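Local coordinates for protein endo-beta-1,4-glucanase (Bacillus licheniformis, PDB 2JEN) that hydrolyses internal beta-1,4-glucosidic linkages in the backbone of xyloglucan, a polysaccharide of the plant cell wall, as a family 12 glycoside hydrolase, at residues 41-49 with 99-107. The protein carries 1 engineered substitution. Sequence-based numbering, arbitrary orientation. Where two conformers were deposited one is given.
Sequences FKNKKYYIF and TEGYTAGSG. With SO4 (sulfate ion), chain H; SO4 (sulfate ion), chain B.
A single direct hydrogen bond, from the hydroxyl of Thr103 to the carbonyl of Lys45, joins the two segments, and three waters bridge them elsewhere. The contact lies at the edge of the beta-sandwich of this family 12 enzyme: the hairpin linking strands 38-41 and 46-49, with a type I' turn at Lys42-Lys45 and a classic beta bulge formed by Lys45 and Tyr46 opposite Phe41, packs against the irregular loop that follows strand 91-95. Thr103 OG1 lies 2.7 Å from Lys45 O but 38° out of the carbonyl plane. A chi1 of 58° puts the Thr103 hydroxyl between the backbone N and the carbonyl carbon and leaves the methyl anti to the carbonyl carbon, turned to Tyr47; the same hydroxyl also bonds Gly95 N. Thr103 CG2 meets the edge of the Tyr47 ring near its plane, 3.6 Å from Tyr47 CE1. Lys45 runs fully extended past the type II turn at Thr103-Ser106, Lys45 CE 3.6 Å from Gly105 O, and its ammonium bonds Val258 O of strand 247-260. At the root of the same side chain, Lys45 CA makes a CH...O contact with Ala104 O at 3.3 Å. Within the turn, Thr103 O accepts from both the amide and the hydroxyl of Ser106. One water donates to both Asn43 O and Ala104 O, and another links Lys44 O to Ala104 N. Near Thr99, a third water lies in the plane of the Tyr47 ring, 2.8 Å from Tyr47 OH. This water donates to Thr99 OG1 at 2.9 Å.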
# COMPACT_ATOMS: atom_id res chain seq x y z
N PHE A 41 23.35 11.32 -1.55
CA PHE A 41 23.90 11.32 -2.90
C PHE A 41 25.06 12.28 -2.97
O PHE A 41 25.34 13.00 -2.01
CB PHE A 41 22.83 11.58 -3.96
CG PHE A 41 22.18 12.95 -3.92
CD1 PHE A 41 21.19 13.26 -3.00
CD2 PHE A 41 22.53 13.92 -4.83
CE1 PHE A 41 20.60 14.49 -3.02
CE2 PHE A 41 21.91 15.16 -4.84
CZ PHE A 41 20.98 15.45 -3.94
N LYS A 42 25.83 12.18 -4.06
CA LYS A 42 27.04 13.00 -4.25
C LYS A 42 28.05 12.77 -3.13
O LYS A 42 28.47 13.70 -2.45
CB LYS A 42 26.69 14.49 -4.38
CG LYS A 42 27.78 15.35 -5.01
CD LYS A 42 27.77 15.16 -6.56
CE LYS A 42 26.61 15.98 -7.24
NZ LYS A 42 26.17 15.50 -8.62
N ASN A 43 28.45 11.51 -2.93
CA ASN A 43 29.42 11.16 -1.90
C ASN A 43 29.00 11.67 -0.53
O ASN A 43 29.81 12.12 0.28
CB ASN A 43 30.82 11.67 -2.30
CG ASN A 43 31.94 11.05 -1.48
OD1 ASN A 43 32.99 11.69 -1.28
ND2 ASN A 43 31.74 9.83 -0.99
N LYS A 44 27.69 11.54 -0.26
CA LYS A 44 27.08 11.94 1.00
C LYS A 44 27.22 13.44 1.31
O LYS A 44 26.99 13.84 2.44
CB LYS A 44 27.49 11.09 2.19
CG LYS A 44 27.20 9.61 2.06
CD LYS A 44 27.53 8.82 3.30
CE LYS A 44 26.57 9.02 4.45
NZ LYS A 44 26.90 8.20 5.68
N LYS A 45 27.46 14.26 0.30
CA LYS A 45 27.43 15.73 0.48
C LYS A 45 26.01 16.21 0.72
O LYS A 45 25.79 17.20 1.40
CB LYS A 45 27.99 16.41 -0.76
CG LYS A 45 28.17 17.92 -0.63
CD LYS A 45 28.64 18.52 -1.96
CE LYS A 45 28.61 20.04 -1.91
NZ LYS A 45 29.01 20.70 -3.18
N TYR A 46 25.05 15.50 0.15
CA TYR A 46 23.63 15.86 0.28
C TYR A 46 22.84 14.66 0.71
O TYR A 46 23.24 13.51 0.49
CB TYR A 46 23.07 16.31 -1.07
CG TYR A 46 23.88 17.34 -1.83
CD1 TYR A 46 24.20 18.57 -1.28
CD2 TYR A 46 24.29 17.08 -3.12
CE1 TYR A 46 24.91 19.52 -2.03
CE2 TYR A 46 25.00 17.99 -3.85
CZ TYR A 46 25.30 19.22 -3.30
OH TYR A 46 26.01 20.15 -4.05
N TYR A 47 21.66 14.92 1.24
CA TYR A 47 20.62 13.86 1.29
C TYR A 47 19.27 14.43 1.07
O TYR A 47 18.97 15.56 1.46
CB TYR A 47 20.65 13.06 2.61
CG TYR A 47 20.58 13.87 3.89
CD1 TYR A 47 21.73 14.37 4.48
CD2 TYR A 47 19.36 14.11 4.54
CE1 TYR A 47 21.65 15.08 5.68
CE2 TYR A 47 19.32 14.80 5.75
CZ TYR A 47 20.46 15.31 6.29
OH TYR A 47 20.41 15.96 7.51
N ILE A 48 18.44 13.65 0.40
CA ILE A 48 17.02 13.92 0.34
C ILE A 48 16.47 13.41 1.68
O ILE A 48 16.81 12.33 2.13
CB ILE A 48 16.31 13.22 -0.86
CG1 ILE A 48 17.12 13.37 -2.17
CG2 ILE A 48 14.91 13.76 -1.00
CD1 ILE A 48 16.53 12.63 -3.35
N PHE A 49 15.61 14.21 2.27
CA PHE A 49 15.13 13.99 3.63
C PHE A 49 13.61 13.99 3.69
O PHE A 49 12.96 14.96 3.27
CB PHE A 49 15.68 15.14 4.51
CG PHE A 49 15.42 15.01 6.00
CD1 PHE A 49 15.45 13.79 6.65
CD2 PHE A 49 15.24 16.15 6.74
CE1 PHE A 49 15.25 13.72 8.03
CE2 PHE A 49 15.01 16.06 8.10
CZ PHE A 49 15.03 14.86 8.74
N THR A 99 21.52 17.40 13.40
CA THR A 99 22.41 16.27 13.32
C THR A 99 23.67 16.56 14.13
O THR A 99 23.96 17.69 14.46
CB THR A 99 22.81 15.99 11.84
OG1 THR A 99 23.19 17.20 11.17
CG2 THR A 99 21.68 15.32 11.08
N GLU A 100 24.42 15.51 14.44
CA GLU A 100 25.74 15.72 15.03
C GLU A 100 26.70 16.07 13.91
O GLU A 100 27.39 15.22 13.35
CB GLU A 100 26.23 14.53 15.85
CG GLU A 100 27.66 14.68 16.47
CD GLU A 100 28.01 16.07 17.05
OE1 GLU A 100 27.32 16.54 17.98
OE2 GLU A 100 29.00 16.70 16.60
N GLY A 101 26.75 17.34 13.58
CA GLY A 101 27.60 17.80 12.53
C GLY A 101 26.92 18.04 11.20
O GLY A 101 25.74 18.27 11.12
N TYR A 102 27.75 18.06 10.17
CA TYR A 102 27.46 18.62 8.88
C TYR A 102 27.82 17.58 7.81
O TYR A 102 28.86 16.90 7.94
CB TYR A 102 28.32 19.87 8.61
CG TYR A 102 28.28 20.89 9.76
CD1 TYR A 102 29.02 20.74 10.89
CD2 TYR A 102 27.46 22.03 9.69
CE1 TYR A 102 28.98 21.65 11.92
CE2 TYR A 102 27.41 22.96 10.71
CZ TYR A 102 28.18 22.78 11.83
OH TYR A 102 28.18 23.70 12.89
N THR A 103 27.08 17.53 6.71
CA THR A 103 27.41 16.56 5.66
C THR A 103 28.82 16.77 5.13
O THR A 103 29.34 17.90 5.02
CB THR A 103 26.40 16.58 4.51
OG1 THR A 103 26.33 17.88 3.94
CG2 THR A 103 24.97 16.11 4.94
N ALA A 104 29.45 15.66 4.85
CA ALA A 104 30.83 15.65 4.37
C ALA A 104 30.96 16.43 3.10
O ALA A 104 30.22 16.23 2.14
CB ALA A 104 31.24 14.16 4.16
N GLY A 105 31.95 17.33 3.03
CA GLY A 105 32.21 18.05 1.82
C GLY A 105 31.24 19.15 1.49
O GLY A 105 31.30 19.72 0.43
N SER A 106 30.32 19.46 2.41
CA SER A 106 29.33 20.47 2.11
C SER A 106 29.91 21.88 2.08
O SER A 106 29.38 22.76 1.44
CB SER A 106 28.20 20.40 3.14
OG SER A 106 28.63 20.60 4.47
N GLY A 107 30.98 22.08 2.83
CA GLY A 107 31.52 23.41 3.05
C GLY A 107 30.94 24.15 4.23
O GLY A 107 31.35 25.28 4.54
S SO4 H . 28.54 9.34 -5.68
O1 SO4 H . 28.56 10.74 -6.14
O2 SO4 H . 27.75 8.51 -6.60
O3 SO4 H . 29.92 8.86 -5.68
O4 SO4 H . 27.97 9.16 -4.37
S SO4 B . 29.65 5.78 4.60
O1 SO4 B . 30.37 4.58 5.05
O2 SO4 B . 28.60 6.14 5.55
O3 SO4 B . 30.62 6.88 4.56
O4 SO4 B . 29.02 5.66 3.31
O HOH W 1 31.15 14.58 0.20
O HOH W 2 27.84 13.24 4.97
O HOH W 3 22.93 16.82 8.30